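Local coordinates for putative hemoglobin-like oxygen-binding protein (Pseudoalteromonas haloplanktis, PDB 4UUR) that binds heme as a group II truncated hemoglobin of a cold-adapted marine bacterium and probably binds and carries oxygen, at residues A[38-43]-A[114-119]. Residues are numbered along the deposited sequence; the frame is centred on the assembly and turned at random.
Sequences ANRFYD and NKTLDL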
loop_
_atom_site.group_PDB
_atom_site.type_symbol
_atom_site.label_atom_id
_atom_site.label_comp_id
_atom_site.label_asym_id
_atom_site.label_seq_id
_atom_site.Cartn_x
_atom_site.Cartn_y
_atom_site.Cartn_z
ATOM N N ALA A 38 2.066 -5.694 3.470
ATOM C CA ALA A 38 1.516 -5.920 2.159
ATOM C C ALA A 38 0.418 -6.974 2.256
ATOM O O ALA A 38 -0.680 -6.822 1.704
ATOM C CB ALA A 38 2.630 -6.385 1.219
ATOM N N ASN A 39 0.711 -8.049 2.979
ATOM C CA ASN A 39 -0.219 -9.116 3.092
ATOM C C ASN A 39 -1.409 -8.810 3.925
ATOM O O ASN A 39 -2.475 -9.230 3.565
ATOM C CB ASN A 39 0.439 -10.420 3.533
ATOM C CG ASN A 39 1.148 -11.096 2.384
ATOM O OD1 ASN A 39 0.571 -11.358 1.338
ATOM N ND2 ASN A 39 2.410 -11.288 2.536
ATOM N N ARG A 40 -1.226 -8.136 5.040
ATOM C CA ARG A 40 -2.329 -7.716 5.911
ATOM C C ARG A 40 -3.275 -6.764 5.166
ATOM O O ARG A 40 -4.493 -6.864 5.296
ATOM C CB ARG A 40 -1.765 -6.969 7.094
ATOM C CG ARG A 40 -2.801 -6.323 8.029
ATOM C CD ARG A 40 -3.413 -7.310 8.984
ATOM N NE ARG A 40 -2.440 -7.660 10.005
ATOM C CZ ARG A 40 -2.656 -8.514 10.999
ATOM N NH1 ARG A 40 -3.804 -9.167 11.146
ATOM N NH2 ARG A 40 -1.710 -8.704 11.875
ATOM N N PHE A 41 -2.699 -5.842 4.397
ATOM C CA PHE A 41 -3.452 -4.884 3.582
ATOM C C PHE A 41 -4.462 -5.595 2.681
ATOM O O PHE A 41 -5.641 -5.279 2.706
ATOM C CB PHE A 41 -2.476 -4.034 2.723
ATOM C CG PHE A 41 -3.158 -3.038 1.828
ATOM C CD1 PHE A 41 -3.872 -1.975 2.352
ATOM C CD2 PHE A 41 -3.131 -3.187 0.472
ATOM C CE1 PHE A 41 -4.522 -1.083 1.529
ATOM C CE2 PHE A 41 -3.748 -2.281 -0.354
ATOM C CZ PHE A 41 -4.429 -1.218 0.174
ATOM N N TYR A 42 -3.993 -6.565 1.901
ATOM C CA TYR A 42 -4.855 -7.296 0.978
ATOM C C TYR A 42 -5.760 -8.261 1.728
ATOM O O TYR A 42 -6.884 -8.528 1.309
ATOM C CB TYR A 42 -3.967 -8.022 -0.064
ATOM C CG TYR A 42 -3.360 -7.024 -1.064
ATOM C CD1 TYR A 42 -4.185 -6.274 -1.898
ATOM C CD2 TYR A 42 -2.009 -6.804 -1.131
ATOM C CE1 TYR A 42 -3.673 -5.307 -2.762
ATOM C CE2 TYR A 42 -1.465 -5.880 -2.024
ATOM C CZ TYR A 42 -2.310 -5.118 -2.845
ATOM O OH TYR A 42 -1.818 -4.168 -3.728
ATOM N N ASP A 43 -5.285 -8.788 2.845
ATOM C CA ASP A 43 -6.104 -9.681 3.637
ATOM C C ASP A 43 -7.375 -9.005 4.104
ATOM O O ASP A 43 -8.460 -9.592 4.066
ATOM C CB ASP A 43 -5.292 -10.182 4.811
ATOM C CG ASP A 43 -4.430 -11.410 4.444
ATOM O OD1 ASP A 43 -4.534 -11.920 3.297
ATOM O OD2 ASP A 43 -3.692 -11.869 5.325
ATOM N N ASN A 114 -4.756 2.267 6.923
ATOM C CA ASN A 114 -4.914 2.637 8.369
ATOM C C ASN A 114 -5.070 1.425 9.298
ATOM O O ASN A 114 -4.337 1.251 10.271
ATOM C CB ASN A 114 -6.098 3.599 8.556
ATOM C CG ASN A 114 -5.831 4.983 7.952
ATOM O OD1 ASN A 114 -4.692 5.427 7.833
ATOM N ND2 ASN A 114 -6.884 5.639 7.510
ATOM N N LYS A 115 -6.028 0.579 8.999
ATOM C CA LYS A 115 -6.208 -0.632 9.784
ATOM C C LYS A 115 -4.961 -1.512 9.839
ATOM O O LYS A 115 -4.652 -2.109 10.903
ATOM C CB LYS A 115 -7.365 -1.434 9.225
ATOM C CG LYS A 115 -8.715 -0.779 9.490
ATOM C CD LYS A 115 -9.850 -1.672 9.025
ATOM C CE LYS A 115 -10.620 -2.282 10.190
ATOM N NZ LYS A 115 -11.622 -1.276 10.667
ATOM N N THR A 116 -4.259 -1.603 8.698
ATOM C CA THR A 116 -3.044 -2.373 8.593
ATOM C C THR A 116 -1.937 -1.783 9.483
ATOM O O THR A 116 -1.239 -2.507 10.196
ATOM C CB THR A 116 -2.554 -2.379 7.113
ATOM O OG1 THR A 116 -3.501 -3.110 6.316
ATOM C CG2 THR A 116 -1.141 -2.995 6.956
ATOM N N LEU A 117 -1.728 -0.482 9.368
ATOM C CA LEU A 117 -0.661 0.197 10.096
ATOM C C LEU A 117 -0.890 0.226 11.616
ATOM O O LEU A 117 0.075 0.043 12.374
ATOM C CB LEU A 117 -0.449 1.614 9.566
ATOM C CG LEU A 117 0.095 1.631 8.134
ATOM C CD1 LEU A 117 0.137 3.034 7.592
ATOM C CD2 LEU A 117 1.459 1.019 8.051
ATOM N N ASP A 118 -2.140 0.377 12.048
ATOM C CA ASP A 118 -2.475 0.142 13.461
ATOM C C ASP A 118 -2.024 -1.241 13.944
ATOM O O ASP A 118 -1.487 -1.382 15.051
ATOM C CB ASP A 118 -3.996 0.303 13.740
ATOM C CG ASP A 118 -4.430 1.749 13.734
ATOM O OD1 ASP A 118 -3.542 2.614 13.614
ATOM O OD2 ASP A 118 -5.651 2.035 13.782
ATOM N N LEU A 119 -2.251 -2.274 13.150
ATOM C CA LEU A 119 -1.871 -3.589 13.651
ATOM C C LEU A 119 -0.376 -3.884 13.474
ATOM O O LEU A 119 0.170 -4.689 14.201
ATOM C CB LEU A 119 -2.712 -4.679 13.005
ATOM C CG LEU A 119 -4.138 -4.800 13.518
ATOM C CD1 LEU A 119 -5.032 -5.384 12.460
ATOM C CD2 LEU A 119 -4.200 -5.620 14.767
#
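Thr116 packs against Phe41 and Arg40 where the two helical segments 38-43 and 114-119 pass with their axes 8.9 Å apart, their N-to-C directions 135° apart and so nearer antiparallel than parallel. The backbones come nearest at Phe41 and Thr116, whose CA atoms are 5.6 Å apart, consistent with the small threonine at the crossing.

The van der Waals part centres on that threonine. Its OG1 reaches the backbone of the facing helix, lying 3.3 Å from Phe41 CA; Phe41 N is also near, but the angle is too poor for a hydrogen bond. OG1 stands anti to the carbonyl carbon of its own residue (chi1 -67°), and from there it bonds back to the carbonyl of Cys112, one turn earlier, which satisfies the buried hydroxyl within its own helix. The same atom sits near the plane of the Phe41 ring, at its edge. The methyl takes the other neighbour: Thr116 CG2 is 3.9 Å from Arg40 CG, the two side chains lying alongside and pointing opposite ways.

At the outer margin, the Arg40 chain bends twice along its length, bringing one guanidinium face to Leu119, whose CD1 lies 4.2 Å from Arg40 NH1, nearer the edge of the group than its centre.

The charged part lies just beyond: Arg40 NH2 forms a salt bridge with Glu120. With an alanine here, Glu120 would probably be left without this mate, and Thr116 CG2 and Leu119 CD1 would lose the aliphatic chain and guanidinium face they pack on.

Farther inward, the Phe41 ring meets Trp109 and Phe69, close to the heme. This pairing of helices 31-45 and 103-120, globin helices B and G, belongs to the 2-on-2 alpha-helical sandwich of truncated hemoglobins.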